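Local coordinates for UBP3-associated protein BRE5 (Saccharomyces cerevisiae, PDB 2QIY) that works with the ubiquitin protease UBP3 in de-ubiquitination, a role that bears on the ubiquitination state of Sec23, and also binds mRNA, at residues 36-41 with 138-143. Numbering follows the deposited sequence.
Sequences FYASTA and DITNDI
With CG of Y37 anti to its carbonyl carbon (chi1 -70°) and CG of D142 anti to its backbone N (chi1 179°), phenol and carboxylate come together next to the parallel bridge Y37-I139, which pairs strand 37-38 with strand 137-147 in the N-terminal NTF2-like domain of this longer protein. Y37 OH donates at 2.6 Å to D142 OD2, which receives it on its anti lone pair, away from the other carboxylate oxygen, and ring and carboxylate planes lie only 8° apart. The same oxygen is bonded to the hydroxyl of Y22 from helix 11-28, so two tyrosines grip one buried acid atom. I139 covers one face of the Y37 ring: its CD1 sits over the centre in a CH-pi contact, 3.9 Å from the centroid, while CG2 reaches CE1 at 3.7 Å. With an alanine at Y37, D142 OD2 would probably lose one of its two hydroxyl partners, and CD1 of I139 the ring it packs on. The backbone illustrates how a parallel bridge is made by one residue reaching to both sides of its partner. I139 N binds F36 O at 2.8 Å, and I139 O accepts from A38 N, also at 2.8 Å, so Y37 is bracketed. Beyond A38 a type I turn carries the chain to A41, where strand 41-46 takes over as the neighbour of strand 137-147; R68, the first residue of helix 68-77, hydrogen-bonds Y37 O through NH1. In strand 137-147, T140 and N141 form a classic beta bulge facing I127 of strand 120-130. Outside the bridge, the methyl of A38 meets CG2 of T140 at 3.9 Å.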
# COMPACT_ATOMS: atom_id res chain seq x y z
N PHE A 36 -10.01 -16.10 -9.68
CA PHE A 36 -9.85 -15.83 -8.24
C PHE A 36 -10.43 -14.48 -7.83
O PHE A 36 -10.38 -14.10 -6.64
CB PHE A 36 -8.40 -16.08 -7.87
CG PHE A 36 -8.00 -17.55 -8.06
CD1 PHE A 36 -7.55 -18.01 -9.31
CD2 PHE A 36 -8.18 -18.46 -7.03
CE1 PHE A 36 -7.23 -19.36 -9.50
CE2 PHE A 36 -7.85 -19.82 -7.21
CZ PHE A 36 -7.38 -20.27 -8.44
N TYR A 37 -11.02 -13.78 -8.80
CA TYR A 37 -11.62 -12.48 -8.56
C TYR A 37 -13.13 -12.59 -8.51
O TYR A 37 -13.71 -13.42 -9.20
CB TYR A 37 -11.24 -11.51 -9.67
CG TYR A 37 -9.79 -11.09 -9.69
CD1 TYR A 37 -9.40 -9.83 -9.18
CD2 TYR A 37 -8.82 -11.91 -10.23
CE1 TYR A 37 -8.06 -9.40 -9.22
CE2 TYR A 37 -7.48 -11.50 -10.27
CZ TYR A 37 -7.11 -10.25 -9.75
OH TYR A 37 -5.80 -9.83 -9.79
N ALA A 38 -13.76 -11.71 -7.73
CA ALA A 38 -15.22 -11.56 -7.73
C ALA A 38 -15.65 -11.08 -9.11
O ALA A 38 -14.86 -10.46 -9.83
CB ALA A 38 -15.64 -10.56 -6.68
N SER A 39 -16.89 -11.37 -9.47
CA SER A 39 -17.38 -10.97 -10.78
C SER A 39 -17.26 -9.45 -11.02
O SER A 39 -17.03 -9.02 -12.16
CB SER A 39 -18.83 -11.44 -10.98
OG SER A 39 -19.69 -10.85 -10.03
N THR A 40 -17.43 -8.67 -9.95
CA THR A 40 -17.39 -7.20 -10.02
C THR A 40 -16.08 -6.61 -9.49
O THR A 40 -16.01 -5.42 -9.14
CB THR A 40 -18.60 -6.56 -9.28
OG1 THR A 40 -18.58 -6.97 -7.91
CG2 THR A 40 -19.91 -6.98 -9.93
N ALA A 41 -15.04 -7.44 -9.41
CA ALA A 41 -13.74 -6.97 -8.86
C ALA A 41 -13.16 -5.75 -9.59
O ALA A 41 -13.38 -5.56 -10.78
CB ALA A 41 -12.71 -8.10 -8.89
N ASP A 138 -12.81 -14.56 -2.54
CA ASP A 138 -12.65 -13.95 -3.86
C ASP A 138 -11.96 -12.59 -3.68
O ASP A 138 -12.27 -11.85 -2.75
CB ASP A 138 -13.99 -13.69 -4.52
CG ASP A 138 -14.61 -14.95 -5.17
OD1 ASP A 138 -14.00 -16.03 -5.22
OD2 ASP A 138 -15.75 -14.82 -5.64
N ILE A 139 -11.05 -12.27 -4.60
CA ILE A 139 -10.45 -10.93 -4.65
C ILE A 139 -11.49 -9.90 -5.13
O ILE A 139 -12.02 -10.04 -6.22
CB ILE A 139 -9.24 -10.87 -5.62
CG1 ILE A 139 -8.19 -11.90 -5.25
CG2 ILE A 139 -8.61 -9.49 -5.57
CD1 ILE A 139 -7.15 -12.12 -6.36
N THR A 140 -11.78 -8.88 -4.34
CA THR A 140 -12.68 -7.82 -4.81
C THR A 140 -11.93 -6.59 -5.26
O THR A 140 -12.46 -5.77 -6.02
CB THR A 140 -13.74 -7.43 -3.76
OG1 THR A 140 -13.10 -6.93 -2.58
CG2 THR A 140 -14.63 -8.63 -3.42
N ASN A 141 -10.69 -6.46 -4.78
CA ASN A 141 -9.85 -5.29 -5.05
C ASN A 141 -8.40 -5.69 -5.09
O ASN A 141 -7.94 -6.50 -4.27
CB ASN A 141 -9.99 -4.22 -3.96
CG ASN A 141 -11.34 -3.62 -3.93
OD1 ASN A 141 -11.60 -2.58 -4.56
ND2 ASN A 141 -12.24 -4.27 -3.24
N ASP A 142 -7.68 -5.10 -6.03
CA ASP A 142 -6.27 -5.42 -6.26
C ASP A 142 -5.64 -4.18 -6.87
O ASP A 142 -5.95 -3.85 -8.01
CB ASP A 142 -6.21 -6.60 -7.23
CG ASP A 142 -4.80 -7.02 -7.57
OD1 ASP A 142 -3.83 -6.32 -7.21
OD2 ASP A 142 -4.67 -8.10 -8.21
N ILE A 143 -4.78 -3.49 -6.10
CA ILE A 143 -4.13 -2.25 -6.57
C ILE A 143 -2.63 -2.38 -6.39
O ILE A 143 -2.17 -2.71 -5.28
CB ILE A 143 -4.53 -0.99 -5.75
CG1 ILE A 143 -6.05 -0.76 -5.74
CG2 ILE A 143 -3.70 0.26 -6.27
CD1 ILE A 143 -6.45 0.37 -4.75